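Local structure of homospermidine synthase (Legionella pneumophila subsp. pneumophila str. Philadelphia 1, 2PH5) at residues A[444-456]-A[459-472]. The protein probably makes the polyamine homospermidine, using a bound NAD cofactor held by a Rossmann-type nucleotide-binding domain. Numbering follows the deposited sequence.
Sequences WTPLKNRGELYPE and DLSDPWQFFNIRVN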
ATOM      1  N   TRP A 444      21.078  14.066   2.610  1.00 29.32           N
ATOM      2  CA  TRP A 444      20.314  13.174   1.748  1.00 26.90           C
ATOM      3  C   TRP A 444      20.079  13.759   0.354  1.00 26.49           C
ATOM      4  O   TRP A 444      19.938  14.972   0.196  1.00 25.22           O
ATOM      5  CB  TRP A 444      18.944  12.899   2.368  1.00 25.04           C
ATOM      6  CG  TRP A 444      17.964  12.329   1.379  1.00 26.03           C
ATOM      7  CD1 TRP A 444      17.762  11.010   1.100  1.00 25.03           C
ATOM      8  CD2 TRP A 444      17.106  13.063   0.486  1.00 24.87           C
ATOM      9  NE1 TRP A 444      16.835  10.874   0.093  1.00 25.44           N
ATOM     10  CE2 TRP A 444      16.418  12.117  -0.302  1.00 23.11           C
ATOM     11  CE3 TRP A 444      16.857  14.427   0.274  1.00 26.21           C
ATOM     12  CZ2 TRP A 444      15.492  12.489  -1.288  1.00 23.50           C
ATOM     13  CZ3 TRP A 444      15.935  14.798  -0.711  1.00 26.21           C
ATOM     14  CH2 TRP A 444      15.266  13.828  -1.477  1.00 24.27           C
ATOM     15  N   THR A 445      20.034  12.886  -0.648  1.00 24.43           N
ATOM     16  CA  THR A 445      19.719  13.286  -2.015  1.00 26.73           C
ATOM     17  C   THR A 445      19.057  12.061  -2.623  1.00 27.01           C
ATOM     18  O   THR A 445      19.250  10.952  -2.141  1.00 26.77           O
ATOM     19  CB  THR A 445      20.959  13.630  -2.877  1.00 26.39           C
ATOM     20  OG1 THR A 445      21.391  12.455  -3.572  1.00 25.48           O
ATOM     21  CG2 THR A 445      22.090  14.156  -2.017  1.00 24.76           C
ATOM     22  N   PRO A 446      18.259  12.243  -3.685  1.00 28.58           N
ATOM     23  CA  PRO A 446      17.601  11.086  -4.306  1.00 28.71           C
ATOM     24  C   PRO A 446      18.583  10.176  -5.026  1.00 28.73           C
ATOM     25  O   PRO A 446      18.190   9.199  -5.657  1.00 28.21           O
ATOM     26  CB  PRO A 446      16.598  11.728  -5.262  1.00 26.66           C
ATOM     27  CG  PRO A 446      17.263  13.001  -5.643  1.00 29.18           C
ATOM     28  CD  PRO A 446      17.831  13.502  -4.324  1.00 28.96           C
ATOM     29  N   LEU A 447      19.864  10.504  -4.910  1.00 31.58           N
ATOM     30  CA  LEU A 447      20.911   9.733  -5.571  1.00 35.47           C
ATOM     31  C   LEU A 447      21.608   8.713  -4.671  1.00 38.70           C
ATOM     32  O   LEU A 447      22.218   7.766  -5.164  1.00 39.42           O
ATOM     33  CB  LEU A 447      21.942  10.684  -6.178  1.00 31.62           C
ATOM     34  CG  LEU A 447      22.099  10.666  -7.697  1.00 32.19           C
ATOM     35  CD1 LEU A 447      20.752  10.642  -8.383  1.00 32.58           C
ATOM     36  CD2 LEU A 447      22.898  11.897  -8.124  1.00 32.59           C
ATOM     37  N   LYS A 448      21.520   8.893  -3.359  1.00 42.17           N
ATOM     38  CA  LYS A 448      22.170   7.953  -2.461  1.00 46.90           C
ATOM     39  C   LYS A 448      21.214   6.940  -1.850  1.00 48.40           C
ATOM     40  O   LYS A 448      19.996   7.052  -2.000  1.00 48.55           O
ATOM     41  CB  LYS A 448      22.931   8.700  -1.364  1.00 48.34           C
ATOM     42  CG  LYS A 448      22.158   9.795  -0.688  1.00 49.22           C
ATOM     43  CD  LYS A 448      23.052  11.010  -0.499  1.00 52.80           C
ATOM     44  CE  LYS A 448      24.340  10.661   0.233  1.00 52.17           C
ATOM     45  NZ  LYS A 448      25.277  11.821   0.237  1.00 52.99           N
ATOM     46  N   ASN A 449      21.787   5.949  -1.168  1.00 50.33           N
ATOM     47  CA  ASN A 449      21.038   4.864  -0.535  1.00 51.89           C
ATOM     48  C   ASN A 449      20.260   4.107  -1.598  1.00 52.87           C
ATOM     49  O   ASN A 449      19.347   3.340  -1.293  1.00 52.69           O
ATOM     50  CB  ASN A 449      20.076   5.395   0.526  1.00 52.73           C
ATOM     51  CG  ASN A 449      20.790   6.128   1.638  1.00 54.60           C
ATOM     52  OD1 ASN A 449      21.732   5.605   2.238  1.00 55.20           O
ATOM     53  ND2 ASN A 449      20.340   7.349   1.928  1.00 54.76           N
ATOM     54  N   ARG A 450      20.638   4.338  -2.851  1.00 53.31           N
ATOM     55  CA  ARG A 450      20.005   3.687  -3.984  1.00 55.29           C
ATOM     56  C   ARG A 450      20.224   2.191  -3.933  1.00 57.89           C
ATOM     57  O   ARG A 450      21.187   1.709  -3.335  1.00 59.68           O
ATOM     58  CB  ARG A 450      20.578   4.231  -5.293  1.00 53.80           C
ATOM     59  CG  ARG A 450      20.020   5.578  -5.720  1.00 51.15           C
ATOM     60  CD  ARG A 450      18.658   5.423  -6.358  1.00 47.16           C
ATOM     61  NE  ARG A 450      18.290   6.617  -7.103  1.00 46.45           N
ATOM     62  CZ  ARG A 450      17.367   6.642  -8.056  1.00 43.93           C
ATOM     63  NH1 ARG A 450      17.090   7.768  -8.690  1.00 45.38           N
ATOM     64  NH2 ARG A 450      16.723   5.538  -8.387  1.00 45.27           N
ATOM     65  N   GLY A 451      19.327   1.456  -4.577  1.00 60.53           N
ATOM     66  CA  GLY A 451      19.450   0.014  -4.604  1.00 62.67           C
ATOM     67  C   GLY A 451      20.222  -0.427  -5.828  1.00 64.13           C
ATOM     68  O   GLY A 451      20.638   0.397  -6.650  1.00 63.51           O
ATOM     69  N   GLU A 452      20.422  -1.733  -5.948  1.00 65.49           N
ATOM     70  CA  GLU A 452      21.141  -2.273  -7.089  1.00 66.72           C
ATOM     71  C   GLU A 452      20.414  -3.458  -7.713  1.00 67.11           C
ATOM     72  O   GLU A 452      20.828  -3.956  -8.762  1.00 67.90           O
ATOM     73  CB  GLU A 452      22.554  -2.681  -6.674  1.00 67.59           C
ATOM     74  CG  GLU A 452      22.601  -3.702  -5.559  1.00 68.37           C
ATOM     75  CD  GLU A 452      24.015  -4.029  -5.133  1.00 68.66           C
ATOM     76  OE1 GLU A 452      24.177  -4.862  -4.216  1.00 68.45           O
ATOM     77  OE2 GLU A 452      24.962  -3.453  -5.716  1.00 68.18           O
ATOM     78  N   LEU A 453      19.333  -3.907  -7.075  1.00 66.51           N
ATOM     79  CA  LEU A 453      18.561  -5.032  -7.603  1.00 65.78           C
ATOM     80  C   LEU A 453      18.081  -4.680  -9.012  1.00 65.25           C
ATOM     81  O   LEU A 453      18.204  -5.481  -9.947  1.00 64.94           O
ATOM     82  CB  LEU A 453      17.358  -5.345  -6.701  1.00 65.99           C
ATOM     83  CG  LEU A 453      17.601  -5.941  -5.304  1.00 65.50           C
ATOM     84  CD1 LEU A 453      18.420  -7.218  -5.428  1.00 65.10           C
ATOM     85  CD2 LEU A 453      18.312  -4.931  -4.414  1.00 65.75           C
ATOM     86  N   TYR A 454      17.533  -3.478  -9.158  1.00 63.78           N
ATOM     87  CA  TYR A 454      17.060  -3.004 -10.453  1.00 62.78           C
ATOM     88  C   TYR A 454      17.552  -1.571 -10.669  1.00 62.85           C
ATOM     89  O   TYR A 454      16.900  -0.608 -10.263  1.00 61.85           O
ATOM     90  CB  TYR A 454      15.528  -3.084 -10.530  1.00 60.95           C
ATOM     91  CG  TYR A 454      15.008  -4.511 -10.571  1.00 59.96           C
ATOM     92  CD1 TYR A 454      15.015  -5.312  -9.427  1.00 58.94           C
ATOM     93  CD2 TYR A 454      14.565  -5.083 -11.769  1.00 59.08           C
ATOM     94  CE1 TYR A 454      14.599  -6.647  -9.473  1.00 57.43           C
ATOM     95  CE2 TYR A 454      14.148  -6.419 -11.824  1.00 57.07           C
ATOM     96  CZ  TYR A 454      14.170  -7.193 -10.673  1.00 56.46           C
ATOM     97  OH  TYR A 454      13.774  -8.508 -10.713  1.00 54.26           O
ATOM     98  N   PRO A 455      18.722  -1.419 -11.318  1.00 62.99           N
ATOM     99  CA  PRO A 455      19.323  -0.108 -11.593  1.00 62.91           C
ATOM    100  C   PRO A 455      18.438   0.835 -12.405  1.00 62.57           C
ATOM    101  O   PRO A 455      18.160   0.581 -13.583  1.00 61.96           O
ATOM    102  CB  PRO A 455      20.614  -0.468 -12.330  1.00 63.14           C
ATOM    103  CG  PRO A 455      20.231  -1.707 -13.070  1.00 63.25           C
ATOM    104  CD  PRO A 455      19.472  -2.485 -12.010  1.00 63.08           C
ATOM    105  N   GLU A 456      17.998   1.917 -11.767  1.00 61.20           N
ATOM    106  CA  GLU A 456      17.160   2.919 -12.424  1.00 60.26           C
ATOM    107  C   GLU A 456      18.066   4.014 -12.983  1.00 58.44           C
ATOM    108  O   GLU A 456      18.909   4.550 -12.270  1.00 59.48           O
ATOM    109  CB  GLU A 456      16.154   3.518 -11.427  1.00 60.44           C
ATOM    110  CG  GLU A 456      15.331   4.678 -11.986  1.00 62.36           C
ATOM    111  CD  GLU A 456      14.185   5.113 -11.065  1.00 64.23           C
ATOM    112  OE1 GLU A 456      13.552   6.158 -11.354  1.00 63.52           O
ATOM    113  OE2 GLU A 456      13.910   4.411 -10.064  1.00 63.20           O
ATOM    114  N   ASP A 459      20.799  10.627 -13.165  1.00 38.59           N
ATOM    115  CA  ASP A 459      21.654  11.693 -13.671  1.00 35.67           C
ATOM    116  C   ASP A 459      22.574  12.126 -12.520  1.00 35.25           C
ATOM    117  O   ASP A 459      22.204  12.963 -11.689  1.00 34.43           O
ATOM    118  CB  ASP A 459      20.771  12.854 -14.146  1.00 34.38           C
ATOM    119  CG  ASP A 459      21.558  13.970 -14.802  1.00 34.26           C
ATOM    120  OD1 ASP A 459      20.920  14.906 -15.336  1.00 33.24           O
ATOM    121  OD2 ASP A 459      22.806  13.923 -14.787  1.00 33.55           O
ATOM    122  N   LEU A 460      23.762  11.525 -12.472  1.00 33.16           N
ATOM    123  CA  LEU A 460      24.752  11.808 -11.434  1.00 32.73           C
ATOM    124  C   LEU A 460      25.199  13.264 -11.433  1.00 31.64           C
ATOM    125  O   LEU A 460      25.703  13.766 -10.433  1.00 32.70           O
ATOM    126  CB  LEU A 460      25.974  10.906 -11.620  1.00 32.89           C
ATOM    127  CG  LEU A 460      25.670   9.408 -11.507  1.00 34.73           C
ATOM    128  CD1 LEU A 460      26.907   8.590 -11.865  1.00 32.24           C
ATOM    129  CD2 LEU A 460      25.204   9.103 -10.093  1.00 32.74           C
ATOM    130  N   SER A 461      25.002  13.929 -12.564  1.00 30.56           N
ATOM    131  CA  SER A 461      25.383  15.322 -12.738  1.00 29.71           C
ATOM    132  C   SER A 461      24.667  16.265 -11.777  1.00 28.86           C
ATOM    133  O   SER A 461      25.268  17.176 -11.209  1.00 27.56           O
ATOM    134  CB  SER A 461      25.092  15.743 -14.177  1.00 30.11           C
ATOM    135  OG  SER A 461      24.851  17.133 -14.262  1.00 36.23           O
ATOM    136  N   ASP A 462      23.375  16.049 -11.599  1.00 28.38           N
ATOM    137  CA  ASP A 462      22.590  16.901 -10.727  1.00 27.73           C
ATOM    138  C   ASP A 462      21.497  16.071 -10.076  1.00 27.47           C
ATOM    139  O   ASP A 462      20.480  15.754 -10.699  1.00 27.35           O
ATOM    140  CB  ASP A 462      21.980  18.036 -11.541  1.00 28.40           C
ATOM    141  CG  ASP A 462      21.097  18.923 -10.712  1.00 29.99           C
ATOM    142  OD1 ASP A 462      20.394  19.772 -11.300  1.00 31.26           O
ATOM    143  OD2 ASP A 462      21.105  18.772  -9.471  1.00 31.67           O
ATOM    144  N   PRO A 463      21.692  15.725  -8.798  1.00 26.65           N
ATOM    145  CA  PRO A 463      20.741  14.922  -8.031  1.00 26.18           C
ATOM    146  C   PRO A 463      19.371  15.560  -7.919  1.00 24.75           C
ATOM    147  O   PRO A 463      18.360  14.876  -7.771  1.00 24.35           O
ATOM    148  CB  PRO A 463      21.435  14.772  -6.681  1.00 26.94           C
ATOM    149  CG  PRO A 463      22.170  16.061  -6.544  1.00 27.50           C
ATOM    150  CD  PRO A 463      22.739  16.281  -7.922  1.00 26.87           C
ATOM    151  N   TRP A 464      19.331  16.878  -8.015  1.00 23.71           N
ATOM    152  CA  TRP A 464      18.059  17.564  -7.897  1.00 22.75           C
ATOM    153  C   TRP A 464      17.233  17.591  -9.173  1.00 22.60           C
ATOM    154  O   TRP A 464      16.311  18.389  -9.293  1.00 24.28           O
ATOM    155  CB  TRP A 464      18.308  18.967  -7.389  1.00 21.99           C
ATOM    156  CG  TRP A 464      19.100  18.944  -6.146  1.00 21.94           C
ATOM    157  CD1 TRP A 464      20.236  19.648  -5.892  1.00 19.56           C
ATOM    158  CD2 TRP A 464      18.805  18.200  -4.956  1.00 20.03           C
ATOM    159  NE1 TRP A 464      20.670  19.398  -4.612  1.00 22.03           N
ATOM    160  CE2 TRP A 464      19.811  18.514  -4.014  1.00 20.78           C
ATOM    161  CE3 TRP A 464      17.791  17.303  -4.594  1.00 19.74           C
ATOM    162  CZ2 TRP A 464      19.832  17.963  -2.723  1.00 19.78           C
ATOM    163  CZ3 TRP A 464      17.811  16.754  -3.312  1.00 21.79           C
ATOM    164  CH2 TRP A 464      18.830  17.090  -2.390  1.00 21.03           C
ATOM    165  N   GLN A 465      17.554  16.717 -10.122  1.00 21.91           N
ATOM    166  CA  GLN A 465      16.803  16.649 -11.374  1.00 23.37           C
ATOM    167  C   GLN A 465      15.567  15.781 -11.186  1.00 22.13           C
ATOM    168  O   GLN A 465      15.652  14.695 -10.608  1.00 23.88           O
ATOM    169  CB  GLN A 465      17.662  16.039 -12.487  1.00 24.44           C
ATOM    170  CG  GLN A 465      18.736  16.964 -13.016  1.00 24.20           C
ATOM    171  CD  GLN A 465      18.190  18.004 -13.966  1.00 24.73           C
ATOM    172  OE1 GLN A 465      18.580  19.166 -13.918  1.00 28.29           O
ATOM    173  NE2 GLN A 465      17.301  17.588 -14.847  1.00 22.88           N
ATOM    174  N   PHE A 466      14.427  16.239 -11.691  1.00 20.96           N
ATOM    175  CA  PHE A 466      13.193  15.473 -11.562  1.00 20.74           C
ATOM    176  C   PHE A 466      13.404  14.045 -12.082  1.00 21.08           C
ATOM    177  O   PHE A 466      12.790  13.090 -11.600  1.00 22.64           O
ATOM    178  CB  PHE A 466      12.054  16.160 -12.321  1.00 18.96           C
ATOM    179  CG  PHE A 466      10.702  15.551 -12.064  1.00 21.62           C
ATOM    180  CD1 PHE A 466       9.989  14.949 -13.098  1.00 18.77           C
ATOM    181  CD2 PHE A 466      10.147  15.562 -10.778  1.00 20.00           C
ATOM    182  CE1 PHE A 466       8.751  14.367 -12.859  1.00 22.50           C
ATOM    183  CE2 PHE A 466       8.907  14.981 -10.532  1.00 20.38           C
ATOM    184  CZ  PHE A 466       8.205  14.381 -11.573  1.00 21.20           C
ATOM    185  N   PHE A 467      14.300  13.909 -13.050  1.00 20.96           N
ATOM    186  CA  PHE A 467      14.629  12.614 -13.633  1.00 21.34           C
ATOM    187  C   PHE A 467      15.064  11.620 -12.534  1.00 21.32           C
ATOM    188  O   PHE A 467      14.808  10.419 -12.645  1.00 21.57           O
ATOM    189  CB  PHE A 467      15.753  12.809 -14.660  1.00 21.07           C
ATOM    190  CG  PHE A 467      16.017  11.614 -15.527  1.00 19.58           C
ATOM    191  CD1 PHE A 467      15.115  11.233 -16.512  1.00 20.67           C
ATOM    192  CD2 PHE A 467      17.193  10.892 -15.383  1.00 21.04           C
ATOM    193  CE1 PHE A 467      15.386  10.149 -17.346  1.00 22.24           C
ATOM    194  CE2 PHE A 467      17.476   9.808 -16.209  1.00 22.54           C
ATOM    195  CZ  PHE A 467      16.571   9.434 -17.194  1.00 21.23           C
ATOM    196  N   ASN A 468      15.711  12.121 -11.478  1.00 21.12           N
ATOM    197  CA  ASN A 468      16.167  11.264 -10.375  1.00 22.83           C
ATOM    198  C   ASN A 468      15.130  11.108  -9.263  1.00 24.13           C
ATOM    199  O   ASN A 468      15.089  10.086  -8.576  1.00 23.68           O
ATOM    200  CB  ASN A 468      17.449  11.809  -9.728  1.00 22.79           C
ATOM    201  CG  ASN A 468      18.608  11.903 -10.694  1.00 24.94           C
ATOM    202  OD1 ASN A 468      18.951  10.933 -11.380  1.00 25.48           O
ATOM    203  ND2 ASN A 468      19.236  13.074 -10.743  1.00 24.84           N
ATOM    204  N   ILE A 469      14.300  12.129  -9.079  1.00 25.85           N
ATOM    205  CA  ILE A 469      13.296  12.106  -8.025  1.00 26.81           C
ATOM    206  C   ILE A 469      12.093  11.219  -8.346  1.00 28.13           C
ATOM    207  O   ILE A 469      11.652  10.438  -7.501  1.00 26.75           O
ATOM    208  CB  ILE A 469      12.857  13.547  -7.686  1.00 26.22           C
ATOM    209  CG1 ILE A 469      14.061  14.294  -7.092  1.00 26.65           C
ATOM    210  CG2 ILE A 469      11.686  13.532  -6.698  1.00 23.75           C
ATOM    211  CD1 ILE A 469      13.949  15.804  -7.098  1.00 28.28           C
ATOM    212  N   ARG A 470      11.573  11.314  -9.563  1.00 29.39           N
ATOM    213  CA  ARG A 470      10.442  10.480  -9.921  1.00 32.65           C
ATOM    214  C   ARG A 470      10.831   9.008  -9.974  1.00 35.15           C
ATOM    215  O   ARG A 470      11.758   8.624 -10.682  1.00 35.61           O
ATOM    216  CB  ARG A 470       9.864  10.868 -11.274  1.00 32.48           C
ATOM    217  CG  ARG A 470       8.624  10.063 -11.587  1.00 31.13           C
ATOM    218  CD  ARG A 470       8.295  10.134 -13.025  1.00 30.39           C
ATOM    219  NE  ARG A 470       7.104   9.370 -13.353  1.00 28.80           N
ATOM    220  CZ  ARG A 470       6.464   9.493 -14.507  1.00 29.88           C
ATOM    221  NH1 ARG A 470       5.379   8.771 -14.760  1.00 31.52           N
ATOM    222  NH2 ARG A 470       6.912  10.356 -15.409  1.00 28.33           N
ATOM    223  N   VAL A 471      10.100   8.191  -9.226  1.00 38.89           N
ATOM    224  CA  VAL A 471      10.347   6.762  -9.171  1.00 41.71           C
ATOM    225  C   VAL A 471       9.836   6.109 -10.447  1.00 46.22           C
ATOM    226  O   VAL A 471       8.664   5.759 -10.548  1.00 47.38           O
ATOM    227  CB  VAL A 471       9.644   6.146  -7.948  1.00 38.98           C
ATOM    228  CG1 VAL A 471       9.864   4.641  -7.903  1.00 35.69           C
ATOM    229  CG2 VAL A 471      10.173   6.801  -6.685  1.00 36.94           C
ATOM    230  N   ASN A 472      10.718   5.960 -11.429  1.00 52.87           N
ATOM    231  CA  ASN A 472      10.346   5.350 -12.697  1.00 58.26           C
ATOM    232  C   ASN A 472      10.409   3.834 -12.623  1.00 61.46           C
ATOM    233  O   ASN A 472      11.452   3.249 -12.321  1.00 61.77           O
ATOM    234  CB  ASN A 472      11.255   5.843 -13.831  1.00 60.62           C
ATOM    235  CG  ASN A 472      10.813   7.189 -14.406  1.00 63.59           C
ATOM    236  OD1 ASN A 472      10.848   8.216 -13.723  1.00 66.56           O
ATOM    237  ND2 ASN A 472      10.399   7.184 -15.672  1.00 63.46           N
TER
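The carboxylate of Glu456 is gripped by both backbone and side chains: its OE1 accepts the amide N of Asn472 at 2.8 Å, the N-H coming from above the carboxylate plane, while OE2 forms a salt bridge with Arg277 of strand 275-278 and a weak one with Arg450 NH2. An extended side chain, with CG anti to the backbone N (chi1 174°), carries the carboxylate across to Asn472. Arg450, bent at chi2, turns back to give NE to Pro446 O at 3.0 Å. Beyond it the contact is largely apolar. The ring of Pro446 touches Trp464 with CD (3.4 Å to CZ3) and Ile469 with CG (3.7 Å to CG1). The six-membered rings of Trp444 and Trp464 meet obliquely, their planes at 52°. Leu447 spreads its two methyls, CD2 against Pro463 CB at 3.5 Å and CD1 over the amide of Asn468. That amide is held at both ends by the backbone of Asp459, whose N reaches Asn468 OD1 at 2.6 Å and whose O accepts from ND2. Glu456 OE1 also faces another acceptor, Arg470 O, at 3.1 Å; the two arginines and the Asn472 amide would probably offset this and keep the carboxylate ionised.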